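Local coordinates for protein LAO/AO transport system kinase (Escherichia coli, PDB 2P67) that belongs to the MeaB family of P-loop NTPases, built on a parallel beta sheet flanked by helices, at residues Tyr230-Pro235 and Thr263-Leu268. Numbering follows the deposited sequence.
Sequences YDEWQP and TASGRL
Glu232 meets Ser265, and Tyr230 meets Arg267, where a type I beta turn, Tyr230 to Trp233, faces the bend at which helix 248-264 hands over to helix 267-294 in this P-loop NTPase fold. The turn precedes strand 236-239, at one border of the parallel sheet. The bend is a Schellman motif: Gly266 leaves the helix with positive phi and also serves as N-cap of the next helix.

One hydrogen bond joins the two segments. Ser265 OG donates to Glu232 OE2 over 2.9 Å, approaching from above the carboxylate, 40° out of its plane. With chi1 at 58°, the hydroxyl is tucked between Ser265's own N and carbonyl carbon, where it also takes a weak bond from Arg267 N, at 3.3 Å from OG. The serine therefore links the turn's carboxylate to the first backbone N-H of the following helix.

The remaining contacts centre on Arg267, which is modelled in two conformers; the distances belong to one of them, so its contact with the ring is less certain than the serine bond. Its CB lies 3.6 Å from Glu232 OE2, so the carboxylate rests on the aliphatic base of the arginine. No salt bridge forms: Glu232 OE1 stays 4.8 Å from Arg267 NE, although the opposite charges may still attract at that range. The guanidinium's NH1 is bonded elsewhere, to OE1 of Gln274, two turns further along the same helix.

Beyond the carboxylate, the guanidinium arrives beside the buried Tyr230, which also packs on Leu262 of helix 248-264. Ring and guanidinium planes stand 83° apart, nearly perpendicular, and Arg267 NE comes within 3.5 Å of Tyr230 CD1. Arg267 NH2 sits in the ring plane at its edge, 3.7 Å from Tyr230 CE1.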
# COMPACT_ATOMS: atom_id res chain seq x y z
N TYR A 230 6.00 13.40 4.86
CA TYR A 230 5.44 14.55 5.57
C TYR A 230 5.88 15.85 4.89
O TYR A 230 7.08 16.08 4.72
CB TYR A 230 5.99 14.60 6.99
CG TYR A 230 5.71 13.38 7.84
CD1 TYR A 230 4.40 12.98 8.10
CD2 TYR A 230 6.76 12.65 8.40
CE1 TYR A 230 4.13 11.87 8.91
CE2 TYR A 230 6.51 11.54 9.21
CZ TYR A 230 5.20 11.16 9.46
OH TYR A 230 4.99 10.06 10.26
N ASP A 231 4.93 16.74 4.59
CA ASP A 231 5.22 18.05 4.01
C ASP A 231 6.33 18.78 4.79
O ASP A 231 7.18 19.46 4.22
CB ASP A 231 3.94 18.91 3.98
CG ASP A 231 2.74 18.17 3.35
OD1 ASP A 231 2.95 17.32 2.45
OD2 ASP A 231 1.59 18.44 3.75
N GLU A 232 6.29 18.64 6.11
CA GLU A 232 7.19 19.32 7.06
C GLU A 232 8.65 18.85 7.04
O GLU A 232 9.50 19.52 7.62
CB GLU A 232 6.68 19.11 8.49
CG GLU A 232 5.33 19.72 8.81
CD GLU A 232 4.13 18.84 8.45
OE1 GLU A 232 4.30 17.76 7.83
OE2 GLU A 232 3.00 19.24 8.80
N TRP A 233 8.93 17.69 6.43
CA TRP A 233 10.23 17.00 6.59
C TRP A 233 10.80 16.41 5.30
O TRP A 233 10.19 15.53 4.68
CB TRP A 233 10.08 15.89 7.65
CG TRP A 233 11.36 15.13 8.01
CD1 TRP A 233 11.64 13.83 7.70
CD2 TRP A 233 12.50 15.62 8.74
NE1 TRP A 233 12.88 13.49 8.18
CE2 TRP A 233 13.43 14.57 8.82
CE3 TRP A 233 12.82 16.86 9.33
CZ2 TRP A 233 14.66 14.69 9.49
CZ3 TRP A 233 14.05 16.99 10.00
CH2 TRP A 233 14.95 15.90 10.08
N GLN A 234 11.98 16.90 4.87
CA GLN A 234 12.74 16.19 3.85
C GLN A 234 13.52 15.09 4.58
O GLN A 234 14.32 15.40 5.48
CB GLN A 234 13.74 17.10 3.09
CG GLN A 234 14.18 16.46 1.74
CD GLN A 234 13.09 16.56 0.65
OE1 GLN A 234 12.57 17.65 0.38
NE2 GLN A 234 12.74 15.44 0.03
N PRO A 235 13.26 13.81 4.24
CA PRO A 235 14.05 12.73 4.87
C PRO A 235 15.55 12.95 4.72
O PRO A 235 16.01 13.45 3.68
CB PRO A 235 13.61 11.47 4.11
CG PRO A 235 12.20 11.79 3.65
CD PRO A 235 12.24 13.28 3.31
N THR A 263 6.32 18.78 15.23
CA THR A 263 5.55 19.39 16.33
C THR A 263 5.17 20.84 16.07
O THR A 263 4.17 21.31 16.63
CB THR A 263 6.20 19.24 17.73
OG1 THR A 263 7.45 19.94 17.76
CG2 THR A 263 6.42 17.76 18.07
N ALA A 264 5.94 21.54 15.23
CA ALA A 264 5.63 22.94 14.86
C ALA A 264 4.23 23.12 14.25
O ALA A 264 3.55 24.13 14.50
CB ALA A 264 6.70 23.51 13.93
N SER A 265 3.78 22.13 13.50
CA SER A 265 2.49 22.19 12.82
C SER A 265 1.43 21.38 13.54
O SER A 265 0.30 21.33 13.08
CB SER A 265 2.65 21.61 11.42
OG SER A 265 3.12 20.28 11.51
N GLY A 266 1.79 20.73 14.65
CA GLY A 266 0.88 19.78 15.32
C GLY A 266 0.74 18.44 14.59
O GLY A 266 -0.18 17.67 14.89
N ARG A 267 1.64 18.17 13.65
CA ARG A 267 1.55 16.95 12.84
C ARG A 267 1.88 15.69 13.64
O ARG A 267 1.27 14.65 13.41
CB ARG A 267 2.41 17.05 11.57
CG ARG A 267 2.46 15.78 10.67
CD ARG A 267 1.10 15.27 10.15
NE ARG A 267 1.28 14.30 9.06
CZ ARG A 267 0.44 13.31 8.74
NH1 ARG A 267 -0.67 13.10 9.43
NH2 ARG A 267 0.73 12.52 7.72
N LEU A 268 2.82 15.78 14.58
CA LEU A 268 3.17 14.60 15.37
C LEU A 268 1.97 14.04 16.15
O LEU A 268 1.68 12.85 16.07
CB LEU A 268 4.34 14.86 16.32
CG LEU A 268 4.88 13.57 16.98
CD1 LEU A 268 5.12 12.44 15.96
CD2 LEU A 268 6.14 13.86 17.75